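Local coordinates for protein SG7.AF (Anopheles freeborni, PDB 6XL7) that inhibits the alternative pathway of host complement as a mosquito salivary protein, blocking the activated C3 convertase C3bBb while sparing the classical pathway, at residues A[21-25]-A[71-77]; A[65-69]-A[103-109]. All coordinates share one frame; numbering follows the deposited sequence.

Contact 1 (A[21-25]-A[71-77]). With SO4 (sulfate ion), chain D; SO4 (sulfate ion), chain C.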
loop_
_atom_site.group_PDB
_atom_site.type_symbol
_atom_site.label_atom_id
_atom_site.label_comp_id
_atom_site.label_asym_id
_atom_site.label_seq_id
_atom_site.Cartn_x
_atom_site.Cartn_y
_atom_site.Cartn_z
ATOM N N ARG A 21 10.545 4.511 13.153
ATOM C CA ARG A 21 11.358 3.488 12.515
ATOM C C ARG A 21 12.459 4.128 11.666
ATOM O O ARG A 21 12.415 5.320 11.346
ATOM C CB ARG A 21 10.468 2.556 11.696
ATOM C CG ARG A 21 9.518 1.742 12.573
ATOM C CD ARG A 21 8.440 1.006 11.785
ATOM N NE ARG A 21 7.783 0.033 12.653
ATOM C CZ ARG A 21 6.789 -0.766 12.275
ATOM N NH1 ARG A 21 6.316 -0.701 11.034
ATOM N NH2 ARG A 21 6.286 -1.636 13.144
ATOM N N LYS A 22 13.467 3.321 11.322
ATOM C CA LYS A 22 14.650 3.846 10.644
ATOM C C LYS A 22 14.270 4.454 9.300
ATOM O O LYS A 22 13.445 3.906 8.565
ATOM C CB LYS A 22 15.675 2.733 10.427
ATOM C CG LYS A 22 16.358 2.223 11.692
ATOM C CD LYS A 22 17.411 3.199 12.191
ATOM C CE LYS A 22 18.299 2.561 13.254
ATOM N NZ LYS A 22 19.419 3.457 13.662
ATOM N N SER A 23 14.898 5.586 8.978
ATOM C CA SER A 23 14.548 6.303 7.751
ATOM C C SER A 23 14.801 5.461 6.506
ATOM O O SER A 23 14.050 5.566 5.527
ATOM C CB SER A 23 15.320 7.623 7.674
ATOM O OG SER A 23 14.984 8.465 8.759
ATOM N N VAL A 24 15.847 4.638 6.501
ATOM C CA VAL A 24 16.104 3.833 5.310
ATOM C C VAL A 24 14.948 2.870 5.053
ATOM O O VAL A 24 14.549 2.648 3.901
ATOM C CB VAL A 24 17.476 3.131 5.383
ATOM C CG1 VAL A 24 17.517 2.064 6.479
ATOM C CG2 VAL A 24 17.838 2.542 4.028
ATOM N N TYR A 25 14.378 2.305 6.119
ATOM C CA TYR A 25 13.204 1.456 5.967
ATOM C C TYR A 25 11.988 2.271 5.532
ATOM O O TYR A 25 11.256 1.871 4.617
ATOM C CB TYR A 25 12.929 0.676 7.264
ATOM C CG TYR A 25 11.474 0.307 7.367
ATOM C CD1 TYR A 25 10.972 -0.816 6.717
ATOM C CD2 TYR A 25 10.582 1.122 8.057
ATOM C CE1 TYR A 25 9.615 -1.118 6.765
ATOM C CE2 TYR A 25 9.231 0.830 8.100
ATOM C CZ TYR A 25 8.763 -0.291 7.458
ATOM O OH TYR A 25 7.425 -0.604 7.496
ATOM N N GLU A 71 3.890 -4.521 7.752
ATOM C CA GLU A 71 4.459 -5.050 8.992
ATOM C C GLU A 71 5.372 -6.235 8.707
ATOM O O GLU A 71 6.397 -6.419 9.380
ATOM C CB GLU A 71 3.362 -5.444 9.983
ATOM C CG GLU A 71 2.710 -4.266 10.709
ATOM C CD GLU A 71 3.727 -3.321 11.331
ATOM O OE1 GLU A 71 4.414 -3.722 12.292
ATOM O OE2 GLU A 71 3.810 -2.172 10.857
ATOM N N THR A 72 5.020 -7.048 7.707
ATOM C CA THR A 72 5.852 -8.192 7.348
ATOM C C THR A 72 7.193 -7.728 6.792
ATOM O O THR A 72 8.244 -8.276 7.154
ATOM C CB THR A 72 5.093 -9.072 6.349
ATOM O OG1 THR A 72 3.884 -9.548 6.948
ATOM C CG2 THR A 72 5.924 -10.273 5.940
ATOM N N PHE A 73 7.176 -6.711 5.926
ATOM C CA PHE A 73 8.404 -6.097 5.431
ATOM C C PHE A 73 9.248 -5.572 6.583
ATOM O O PHE A 73 10.460 -5.825 6.646
ATOM C CB PHE A 73 8.006 -4.972 4.479
ATOM C CG PHE A 73 9.157 -4.243 3.850
ATOM C CD1 PHE A 73 10.306 -4.900 3.427
ATOM C CD2 PHE A 73 9.061 -2.871 3.630
ATOM C CE1 PHE A 73 11.348 -4.196 2.821
ATOM C CE2 PHE A 73 10.086 -2.179 3.022
ATOM C CZ PHE A 73 11.230 -2.840 2.619
ATOM N N TYR A 74 8.621 -4.853 7.524
ATOM C CA TYR A 74 9.373 -4.327 8.660
ATOM C C TYR A 74 9.997 -5.448 9.479
ATOM O O TYR A 74 11.139 -5.327 9.936
ATOM C CB TYR A 74 8.503 -3.425 9.542
ATOM C CG TYR A 74 9.299 -2.855 10.698
ATOM C CD1 TYR A 74 10.290 -1.910 10.466
ATOM C CD2 TYR A 74 9.104 -3.295 12.005
ATOM C CE1 TYR A 74 11.057 -1.398 11.499
ATOM C CE2 TYR A 74 9.870 -2.778 13.062
ATOM C CZ TYR A 74 10.848 -1.834 12.790
ATOM O OH TYR A 74 11.619 -1.313 13.817
ATOM N N ALA A 75 9.263 -6.545 9.682
ATOM C CA ALA A 75 9.821 -7.677 10.408
ATOM C C ALA A 75 11.077 -8.198 9.718
ATOM O O ALA A 75 12.084 -8.496 10.377
ATOM C CB ALA A 75 8.761 -8.778 10.533
ATOM N N GLY A 76 11.044 -8.304 8.384
ATOM C CA GLY A 76 12.209 -8.790 7.655
ATOM C C GLY A 76 13.391 -7.839 7.690
ATOM O O GLY A 76 14.540 -8.278 7.581
ATOM N N PHE A 77 13.131 -6.539 7.847
ATOM C CA PHE A 77 14.197 -5.551 7.992
ATOM C C PHE A 77 14.828 -5.607 9.372
ATOM O O PHE A 77 16.036 -5.353 9.516
ATOM C CB PHE A 77 13.589 -4.168 7.733
ATOM C CG PHE A 77 14.453 -3.005 8.169
ATOM C CD1 PHE A 77 15.660 -2.728 7.532
ATOM C CD2 PHE A 77 14.046 -2.169 9.199
ATOM C CE1 PHE A 77 16.445 -1.643 7.921
ATOM C CE2 PHE A 77 14.830 -1.085 9.589
ATOM C CZ PHE A 77 16.028 -0.828 8.955
HETATM S S SO4 D . 8.209 -1.034 16.267
HETATM O O1 SO4 D . 7.750 -0.310 17.453
HETATM O O2 SO4 D . 7.085 -1.767 15.687
HETATM O O3 SO4 D . 9.252 -1.977 16.660
HETATM O O4 SO4 D . 8.749 -0.080 15.300
HETATM S S SO4 C . 17.486 7.206 11.230
HETATM O O1 SO4 C . 17.990 5.971 10.636
HETATM O O2 SO4 C . 16.026 7.203 11.206
HETATM O O3 SO4 C . 17.989 8.346 10.464
HETATM O O4 SO4 C . 17.942 7.298 12.615
HETATM O O HOH W 1 13.525 0.685 13.138
#
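R21 and E71 form a bidentate salt bridge: NH1 of R21 donates to OE2 of E71 at 2.9 Å and NH2 to OE1 at 2.9 Å. The second bond, at 167°, uses the syn lone pair of OE1, whereas OE2 is met on its syn side but 24° out of the carboxylate plane. A sulfate, probably from the crystallisation liquor, takes the neighbouring edge of the guanidinium, its O4 lying 2.8 Å from NE of R21 and its O2 bonded to NH2. With two of its edges held, the group lies flat over one face of Y74, planes 9° apart, a cation-pi stack with CZ of R21 3.7 Å from the ring centroid. The straight aliphatic run of R21 also lays CD over that face, a CH-pi contact. One water joins the Y74 hydroxyl to the backbone N of K22. Deeper in, Y74 turns an edge to the face of Y25, its CD1 3.7 Å from CZ of Y25. F77 receives CB of Y25 over its own face, and F73 meets Y25 obliquely. Two anions and a ring face thus complement a delocalised cation and fix its rotation, NH2 serving both anions.

Contact 2 (A[65-69]-A[103-109]); sequences KVNDV and LGEIRGE
L103 opens the interface by sending one methyl, CD2, towards two valines of the facing helix: it lies 3.8 Å from CG1 of V69 and more loosely, at 4.2 Å, from CG1 of V66. CB of L103 does not itself head for segment 65-69; with CD1 anti to CA, the other methyl, CD2, is the branch turned to the valines. One turn later comes I106, which buries more surface here than any other residue of the two segments. Its CD1 lies 3.8 Å from the backbone N of V66 and also packs against CB of K65 and CG2 of V69, while the same methyl is 4.0 Å from CG2 of V66. CG1 of I106 stands anti to its carbonyl carbon (chi1 -68°) and the chain then runs on extended, which pushes this terminal methyl in among K65, V66 and V69. The other branch, CG2, brushes CG2 of V66. A further turn on, E109 ends the series with a charge. K65, stretched out beyond CG along the flank of the pair, brings NZ to within 2.9 Å of OE1 of E109, a salt bridge whose donor approaches from above the carboxylate, 42° out of its plane. The aliphatic centre is thus bordered by an ion pair near solvent. Outside the two segments, L37 of helix 23-46 touches V66, and Y99 and A102 extend the apolar surface around V69. Contacts repeating at 103, 106 and 109, between axes 10.2 Å apart and running at 171°, are the pattern of antiparallel neighbours in an all-helical bundle, here helices 56-77 and 89-113.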
loop_
_atom_site.group_PDB
_atom_site.type_symbol
_atom_site.label_atom_id
_atom_site.label_comp_id
_atom_site.label_asym_id
_atom_site.label_seq_id
_atom_site.Cartn_x
_atom_site.Cartn_y
_atom_site.Cartn_z
ATOM N N LYS A 65 -4.888 -4.980 4.321
ATOM C CA LYS A 65 -3.936 -5.821 3.603
ATOM C C LYS A 65 -2.577 -5.147 3.506
ATOM O O LYS A 65 -1.540 -5.783 3.737
ATOM C CB LYS A 65 -4.462 -6.176 2.212
ATOM C CG LYS A 65 -5.616 -7.169 2.215
ATOM C CD LYS A 65 -6.170 -7.360 0.807
ATOM C CE LYS A 65 -7.234 -8.446 0.782
ATOM N NZ LYS A 65 -7.759 -8.687 -0.596
ATOM N N VAL A 66 -2.558 -3.852 3.192
ATOM C CA VAL A 66 -1.293 -3.128 3.093
ATOM C C VAL A 66 -0.619 -3.060 4.448
ATOM O O VAL A 66 0.599 -3.263 4.567
ATOM C CB VAL A 66 -1.509 -1.725 2.499
ATOM C CG1 VAL A 66 -0.212 -0.907 2.619
ATOM C CG2 VAL A 66 -1.932 -1.837 1.067
ATOM N N ASN A 67 -1.388 -2.805 5.504
ATOM C CA ASN A 67 -0.754 -2.719 6.799
ATOM C C ASN A 67 -0.106 -4.048 7.198
ATOM O O ASN A 67 1.018 -4.047 7.712
ATOM C CB ASN A 67 -1.680 -2.064 7.829
ATOM C CG ASN A 67 -1.897 -0.561 7.532
ATOM O OD1 ASN A 67 -3.019 -0.044 7.590
ATOM N ND2 ASN A 67 -0.813 0.134 7.186
ATOM N N ASP A 68 -0.742 -5.190 6.889
ATOM C CA ASP A 68 -0.142 -6.493 7.190
ATOM C C ASP A 68 1.102 -6.760 6.344
ATOM O O ASP A 68 2.112 -7.271 6.854
ATOM C CB ASP A 68 -1.168 -7.601 6.961
ATOM C CG ASP A 68 -2.356 -7.507 7.902
ATOM O OD1 ASP A 68 -2.238 -6.848 8.959
ATOM O OD2 ASP A 68 -3.400 -8.127 7.604
ATOM N N VAL A 69 1.041 -6.445 5.054
ATOM C CA VAL A 69 2.190 -6.625 4.170
ATOM C C VAL A 69 3.352 -5.743 4.614
ATOM O O VAL A 69 4.513 -6.177 4.627
ATOM C CB VAL A 69 1.759 -6.371 2.710
ATOM C CG1 VAL A 69 2.949 -6.116 1.804
ATOM C CG2 VAL A 69 0.929 -7.554 2.213
ATOM N N LEU A 103 2.401 -6.009 -2.552
ATOM C CA LEU A 103 1.621 -4.797 -2.798
ATOM C C LEU A 103 1.001 -4.836 -4.183
ATOM O O LEU A 103 -0.142 -4.399 -4.372
ATOM C CB LEU A 103 2.492 -3.551 -2.649
ATOM C CG LEU A 103 3.023 -3.248 -1.245
ATOM C CD1 LEU A 103 3.879 -1.995 -1.282
ATOM C CD2 LEU A 103 1.904 -3.104 -0.214
ATOM N N GLY A 104 1.734 -5.358 -5.165
ATOM C CA GLY A 104 1.189 -5.468 -6.506
ATOM C C GLY A 104 -0.018 -6.381 -6.569
ATOM O O GLY A 104 -0.968 -6.123 -7.317
ATOM N N GLU A 105 -0.003 -7.458 -5.787
ATOM C CA GLU A 105 -1.157 -8.348 -5.732
ATOM C C GLU A 105 -2.351 -7.640 -5.108
ATOM O O GLU A 105 -3.485 -7.790 -5.582
ATOM C CB GLU A 105 -0.802 -9.623 -4.967
ATOM C CG GLU A 105 0.266 -10.450 -5.661
ATOM C CD GLU A 105 0.711 -11.651 -4.843
ATOM O OE1 GLU A 105 1.470 -12.485 -5.378
ATOM O OE2 GLU A 105 0.298 -11.756 -3.671
ATOM N N ILE A 106 -2.108 -6.838 -4.072
ATOM C CA ILE A 106 -3.173 -6.026 -3.488
ATOM C C ILE A 106 -3.747 -5.070 -4.525
ATOM O O ILE A 106 -4.964 -4.857 -4.581
ATOM C CB ILE A 106 -2.683 -5.298 -2.222
ATOM C CG1 ILE A 106 -2.395 -6.303 -1.097
ATOM C CG2 ILE A 106 -3.714 -4.269 -1.770
ATOM C CD1 ILE A 106 -1.549 -5.709 0.023
ATOM N N ARG A 107 -2.893 -4.491 -5.378
ATOM C CA ARG A 107 -3.392 -3.605 -6.426
ATOM C C ARG A 107 -4.390 -4.330 -7.319
ATOM O O ARG A 107 -5.487 -3.822 -7.582
ATOM C CB ARG A 107 -2.233 -3.053 -7.267
ATOM C CG ARG A 107 -2.706 -2.156 -8.433
ATOM C CD ARG A 107 -1.594 -1.778 -9.413
ATOM N NE ARG A 107 -0.918 -2.944 -9.981
ATOM C CZ ARG A 107 0.312 -3.332 -9.650
ATOM N NH1 ARG A 107 1.014 -2.643 -8.756
ATOM N NH2 ARG A 107 0.842 -4.411 -10.219
ATOM N N GLY A 108 -4.030 -5.523 -7.791
ATOM C CA GLY A 108 -4.930 -6.258 -8.666
ATOM C C GLY A 108 -6.236 -6.622 -7.986
ATOM O O GLY A 108 -7.310 -6.530 -8.589
ATOM N N GLU A 109 -6.166 -7.033 -6.722
ATOM C CA GLU A 109 -7.382 -7.378 -5.992
ATOM C C GLU A 109 -8.267 -6.155 -5.796
ATOM O O GLU A 109 -9.489 -6.223 -5.984
ATOM C CB GLU A 109 -7.011 -8.002 -4.644
ATOM C CG GLU A 109 -6.249 -9.319 -4.767
ATOM C CD GLU A 109 -5.413 -9.655 -3.543
ATOM O OE1 GLU A 109 -5.553 -8.987 -2.496
ATOM O OE2 GLU A 109 -4.604 -10.604 -3.636
#

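In the fold
Helix 56-77 serves both contacts, which lie about 16 Å apart between centres. Contact 2 is the more central, about 6 Å from the middle of the chain, and joins this helix to its antiparallel neighbour 89-113 through aliphatic side chains with a single charged pair at the border. Contact 1, its centre about 14 Å out, joins the start of helix 23-46 and the residues leading into it to the C-terminal end of helix 56-77, and relies on aromatic rings beneath a charged and solvated layer. Each is partly buried and combines an apolar interior with a salt bridge. Helix 89-113 also reaches contact 1 through L92, just as helix 23-46 reaches contact 2 through L37.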